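Local coordinates for endoglucanase (Komagataeibacter sucrofermentans, PDB 6VC5), which probably hydrolyses internal beta-1,4-glucosidic linkages in cellulose and related beta-glucans, at residues Ser220-Trp232 with Tyr301-Arg313. Numbering follows the deposited sequence. Where two conformers were deposited one is given.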
loop_
_atom_site.group_PDB
_atom_site.type_symbol
_atom_site.label_atom_id
_atom_site.label_comp_id
_atom_site.label_asym_id
_atom_site.label_seq_id
_atom_site.Cartn_x
_atom_site.Cartn_y
_atom_site.Cartn_z
ATOM N N SER A 220 -4.252 3.761 -12.103
ATOM C CA SER A 220 -3.592 5.000 -11.755
ATOM C C SER A 220 -2.898 4.950 -10.395
ATOM O O SER A 220 -2.149 4.062 -10.144
ATOM C CB SER A 220 -4.534 6.211 -11.894
ATOM O OG SER A 220 -5.449 6.375 -10.872
ATOM N N TYR A 221 -3.180 5.918 -9.552
ATOM C CA TYR A 221 -2.361 6.170 -8.400
ATOM C C TYR A 221 -2.456 5.131 -7.294
ATOM O O TYR A 221 -1.592 5.042 -6.482
ATOM C CB TYR A 221 -2.654 7.574 -7.878
ATOM C CG TYR A 221 -2.327 8.615 -8.900
ATOM C CD1 TYR A 221 -1.068 9.094 -9.013
ATOM C CD2 TYR A 221 -3.275 9.076 -9.780
ATOM C CE1 TYR A 221 -0.747 10.029 -9.950
ATOM C CE2 TYR A 221 -2.951 10.010 -10.742
ATOM C CZ TYR A 221 -1.689 10.483 -10.811
ATOM O OH TYR A 221 -1.273 11.426 -11.713
ATOM N N ASP A 222 -3.524 4.343 -7.299
ATOM C CA ASP A 222 -3.626 3.189 -6.412
ATOM C C ASP A 222 -3.018 1.927 -7.035
ATOM O O ASP A 222 -2.149 1.296 -6.470
ATOM C CB ASP A 222 -5.102 2.868 -6.111
ATOM C CG ASP A 222 -5.813 3.924 -5.260
ATOM O OD1 ASP A 222 -6.224 4.958 -5.812
ATOM O OD2 ASP A 222 -6.034 3.693 -4.066
ATOM N N ALA A 223 -3.459 1.620 -8.246
ATOM C CA ALA A 223 -3.135 0.363 -8.889
ATOM C C ALA A 223 -1.655 0.199 -9.196
ATOM O O ALA A 223 -1.191 -0.889 -9.331
ATOM C CB ALA A 223 -3.983 0.135 -10.134
ATOM N N ILE A 224 -0.929 1.296 -9.233
ATOM C CA ILE A 224 0.466 1.229 -9.604
ATOM C C ILE A 224 1.214 0.590 -8.457
ATOM O O ILE A 224 2.205 -0.061 -8.717
ATOM C CB ILE A 224 1.045 2.664 -9.780
ATOM C CG1 ILE A 224 2.507 2.655 -10.228
ATOM C CG2 ILE A 224 0.955 3.434 -8.472
ATOM C CD1 ILE A 224 2.683 2.091 -11.612
ATOM N N ARG A 225 0.693 0.448 -7.266
ATOM C CA ARG A 225 1.339 -0.373 -6.269
ATOM C C ARG A 225 1.287 -1.878 -6.516
ATOM O O ARG A 225 2.005 -2.612 -5.904
ATOM C CB ARG A 225 0.902 0.022 -4.863
ATOM C CG ARG A 225 1.431 1.400 -4.480
ATOM C CD ARG A 225 1.287 1.747 -3.011
ATOM N NE ARG A 225 1.097 3.191 -2.865
ATOM C CZ ARG A 225 2.023 4.075 -2.485
ATOM N NH1 ARG A 225 1.716 5.333 -2.427
ATOM N NH2 ARG A 225 3.240 3.712 -2.148
ATOM N N VAL A 226 0.299 -2.318 -7.269
ATOM C CA VAL A 226 0.094 -3.755 -7.436
ATOM C C VAL A 226 1.315 -4.491 -7.991
ATOM O O VAL A 226 1.790 -5.421 -7.373
ATOM C CB VAL A 226 -1.181 -4.076 -8.255
ATOM C CG1 VAL A 226 -1.263 -5.564 -8.578
ATOM C CG2 VAL A 226 -2.407 -3.645 -7.462
ATOM N N PRO A 227 1.817 -4.087 -9.145
ATOM C CA PRO A 227 3.021 -4.773 -9.636
ATOM C C PRO A 227 4.187 -4.683 -8.659
ATOM O O PRO A 227 4.959 -5.642 -8.542
ATOM C CB PRO A 227 3.306 -4.075 -10.979
ATOM C CG PRO A 227 2.576 -2.750 -10.890
ATOM C CD PRO A 227 1.348 -3.056 -10.091
ATOM N N LEU A 228 4.301 -3.584 -7.908
ATOM C CA LEU A 228 5.379 -3.474 -6.927
ATOM C C LEU A 228 5.233 -4.497 -5.802
ATOM O O LEU A 228 6.192 -5.202 -5.469
ATOM C CB LEU A 228 5.445 -2.059 -6.365
ATOM C CG LEU A 228 6.658 -1.879 -5.446
ATOM C CD1 LEU A 228 7.955 -1.999 -6.240
ATOM C CD2 LEU A 228 6.579 -0.551 -4.734
ATOM N N TYR A 229 4.040 -4.596 -5.200
ATOM C CA TYR A 229 3.863 -5.536 -4.092
ATOM C C TYR A 229 4.014 -6.981 -4.552
ATOM O O TYR A 229 4.578 -7.808 -3.821
ATOM C CB TYR A 229 2.515 -5.321 -3.392
ATOM C CG TYR A 229 2.444 -4.078 -2.521
ATOM C CD1 TYR A 229 3.475 -3.766 -1.637
ATOM C CD2 TYR A 229 1.329 -3.236 -2.560
ATOM C CE1 TYR A 229 3.413 -2.644 -0.837
ATOM C CE2 TYR A 229 1.265 -2.109 -1.754
ATOM C CZ TYR A 229 2.313 -1.823 -0.904
ATOM O OH TYR A 229 2.261 -0.707 -0.097
ATOM N N LEU A 230 3.514 -7.308 -5.754
ATOM C CA LEU A 230 3.655 -8.666 -6.279
ATOM C C LEU A 230 5.117 -9.005 -6.531
ATOM O O LEU A 230 5.572 -10.107 -6.196
ATOM C CB LEU A 230 2.859 -8.817 -7.572
ATOM C CG LEU A 230 1.339 -8.795 -7.436
ATOM C CD1 LEU A 230 0.700 -8.887 -8.825
ATOM C CD2 LEU A 230 0.866 -9.919 -6.536
ATOM N N SER A 231 5.870 -8.072 -7.115
ATOM C CA SER A 231 7.296 -8.313 -7.336
ATOM C C SER A 231 8.033 -8.473 -6.010
ATOM O O SER A 231 8.820 -9.412 -5.828
ATOM C CB SER A 231 7.896 -7.168 -8.147
ATOM O OG SER A 231 9.257 -7.440 -8.433
ATOM N N TRP A 232 7.772 -7.567 -5.069
ATOM C CA TRP A 232 8.449 -7.575 -3.773
ATOM C C TRP A 232 8.228 -8.900 -3.045
ATOM O O TRP A 232 9.164 -9.463 -2.461
ATOM C CB TRP A 232 7.872 -6.398 -2.991
ATOM C CG TRP A 232 8.404 -6.061 -1.635
ATOM C CD1 TRP A 232 9.282 -6.772 -0.865
ATOM C CD2 TRP A 232 8.051 -4.903 -0.883
ATOM N NE1 TRP A 232 9.499 -6.107 0.333
ATOM C CE2 TRP A 232 8.749 -4.959 0.339
ATOM C CE3 TRP A 232 7.213 -3.811 -1.135
ATOM C CZ2 TRP A 232 8.623 -3.968 1.313
ATOM C CZ3 TRP A 232 7.087 -2.832 -0.172
ATOM C CH2 TRP A 232 7.796 -2.913 1.037
ATOM N N TYR A 301 3.491 12.263 -2.769
ATOM C CA TYR A 301 3.059 10.976 -3.308
ATOM C C TYR A 301 4.217 10.265 -3.997
ATOM O O TYR A 301 4.460 9.072 -3.775
ATOM C CB TYR A 301 1.916 11.188 -4.310
ATOM C CG TYR A 301 1.566 9.909 -5.022
ATOM C CD1 TYR A 301 0.653 9.017 -4.478
ATOM C CD2 TYR A 301 2.182 9.572 -6.220
ATOM C CE1 TYR A 301 0.354 7.822 -5.114
ATOM C CE2 TYR A 301 1.895 8.394 -6.857
ATOM C CZ TYR A 301 0.976 7.526 -6.300
ATOM O OH TYR A 301 0.701 6.354 -6.944
ATOM N N SER A 302 4.928 10.988 -4.855
ATOM C CA SER A 302 6.013 10.381 -5.615
ATOM C C SER A 302 7.151 9.958 -4.692
ATOM O O SER A 302 7.754 8.889 -4.880
ATOM C CB SER A 302 6.519 11.385 -6.652
ATOM O OG SER A 302 7.457 10.779 -7.518
ATOM N N ALA A 303 7.458 10.779 -3.685
ATOM C CA ALA A 303 8.539 10.455 -2.759
ATOM C C ALA A 303 8.255 9.161 -1.994
ATOM O O ALA A 303 9.134 8.305 -1.852
ATOM C CB ALA A 303 8.761 11.616 -1.788
ATOM N N ALA A 304 7.027 8.997 -1.498
ATOM C CA ALA A 304 6.691 7.784 -0.765
ATOM C C ALA A 304 6.744 6.551 -1.664
ATOM O O ALA A 304 7.252 5.501 -1.251
ATOM C CB ALA A 304 5.322 7.931 -0.095
ATOM N N LEU A 305 6.244 6.662 -2.897
ATOM C CA LEU A 305 6.278 5.515 -3.803
ATOM C C LEU A 305 7.711 5.136 -4.173
ATOM O O LEU A 305 8.050 3.945 -4.249
ATOM C CB LEU A 305 5.441 5.821 -5.050
ATOM C CG LEU A 305 5.277 4.698 -6.076
ATOM C CD1 LEU A 305 4.626 3.452 -5.478
ATOM C CD2 LEU A 305 4.440 5.216 -7.237
ATOM N N THR A 306 8.565 6.137 -4.400
ATOM C CA THR A 306 9.971 5.878 -4.678
ATOM C C THR A 306 10.647 5.188 -3.497
ATOM O O THR A 306 11.381 4.211 -3.679
ATOM C CB THR A 306 10.654 7.201 -5.026
ATOM O OG1 THR A 306 10.023 7.767 -6.184
ATOM C CG2 THR A 306 12.149 6.990 -5.334
ATOM N N MET A 307 10.376 5.652 -2.269
ATOM C CA MET A 307 10.933 4.987 -1.095
ATOM C C MET A 307 10.493 3.528 -1.008
ATOM O O MET A 307 11.305 2.652 -0.683
ATOM C CB MET A 307 10.531 5.714 0.187
ATOM C CG MET A 307 11.296 6.963 0.513
ATOM S SD MET A 307 13.029 6.753 1.041
ATOM C CE MET A 307 13.242 5.006 1.420
ATOM N N LEU A 308 9.212 3.250 -1.278
ATOM C CA LEU A 308 8.732 1.870 -1.289
ATOM C C LEU A 308 9.530 1.026 -2.280
ATOM O O LEU A 308 9.858 -0.138 -2.007
ATOM C CB LEU A 308 7.258 1.869 -1.677
ATOM C CG LEU A 308 6.090 2.077 -0.717
ATOM C CD1 LEU A 308 5.963 1.029 0.391
ATOM C CD2 LEU A 308 6.107 3.504 -0.144
ATOM N N ALA A 309 9.872 1.603 -3.437
ATOM C CA ALA A 309 10.685 0.878 -4.411
ATOM C C ALA A 309 12.095 0.580 -3.898
ATOM O O ALA A 309 12.639 -0.494 -4.178
ATOM C CB ALA A 309 10.740 1.655 -5.719
ATOM N N TYR A 310 12.719 1.531 -3.187
ATOM C CA TYR A 310 14.021 1.282 -2.567
ATOM C C TYR A 310 13.948 0.124 -1.584
ATOM O O TYR A 310 14.846 -0.726 -1.544
ATOM C CB TYR A 310 14.516 2.530 -1.825
ATOM C CG TYR A 310 15.262 3.515 -2.689
ATOM C CD1 TYR A 310 16.637 3.388 -2.895
ATOM C CD2 TYR A 310 14.606 4.569 -3.292
ATOM C CE1 TYR A 310 17.324 4.283 -3.694
ATOM C CE2 TYR A 310 15.285 5.474 -4.091
ATOM C CZ TYR A 310 16.643 5.326 -4.288
ATOM O OH TYR A 310 17.302 6.233 -5.093
ATOM N N ILE A 311 12.878 0.073 -0.788
ATOM C CA ILE A 311 12.722 -0.986 0.205
ATOM C C ILE A 311 12.513 -2.327 -0.483
ATOM O O ILE A 311 13.097 -3.346 -0.081
ATOM C CB ILE A 311 11.611 -0.618 1.206
ATOM C CG1 ILE A 311 12.061 0.598 2.016
ATOM C CG2 ILE A 311 11.293 -1.792 2.144
ATOM C CD1 ILE A 311 11.003 1.180 2.898
ATOM N N ALA A 312 11.709 -2.343 -1.551
ATOM C CA ALA A 312 11.482 -3.575 -2.300
ATOM C C ALA A 312 12.753 -4.067 -2.997
ATOM O O ALA A 312 13.019 -5.278 -3.015
ATOM C CB ALA A 312 10.355 -3.355 -3.314
ATOM N N ARG A 313 13.535 -3.159 -3.576
ATOM C CA ARG A 313 14.766 -3.565 -4.246
ATOM C C ARG A 313 15.722 -4.249 -3.274
ATOM O O ARG A 313 16.382 -5.235 -3.634
ATOM C CB ARG A 313 15.440 -2.351 -4.879
ATOM C CG ARG A 313 16.631 -2.699 -5.754
ATOM C CD ARG A 313 17.277 -1.443 -6.339
ATOM N NE ARG A 313 17.870 -0.594 -5.308
ATOM C CZ ARG A 313 18.568 0.510 -5.555
ATOM N NH1 ARG A 313 18.771 0.905 -6.807
ATOM N NH2 ARG A 313 19.066 1.217 -4.553
#
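Y221 turns the edge of its ring to a face of Y301 in a T-shaped stack, planes 80° apart and centroids 5.4 Å apart, with Y221 CD1 above the Y301 ring. At the far end A312 lies over one face of the W232 indole: its CA stands 3.9 Å from the centroid of the five-membered ring of W232, nearly on the ring normal, a CH-pi contact. L308 CD1 reaches the edge of the indole, and I311 CG2 approaches W232 CZ2 at 3.5 Å. Between the aromatic ends, the R225 guanidinium, in one of its two conformers, has L305 CD1 over one face. The phenol OH of Y301 donates a 2.7 Å hydrogen bond to Y221 O, in the carbonyl plane and on a lone pair (C=O...O angle 118°), a second hold on Y221, at its backbone. With W232 CG anti to the backbone N, the indole extends over the last turn of 301-313. L308 is a knob in the hole formed by R225, L228, Y229 and W232, its CB 4.0 Å from L228 CD2; L228 CD1 touches A312 CB, and I224 CG2 meets L305 CD2. Helices 225-232 and 301-313 run nearly parallel, crossing at 18° with axes 10.0 Å apart, and Y221, held by Y301, directly precedes the type I turn D222-R225. In this largely buried part of the (alpha/alpha)6 barrel of glycosyl hydrolase family 8, helix 33-46 packs on L308 and I311 through F42, helix 274-282 on Y301, L305 and A309, and helix 4-15 on A303, A304 and M307.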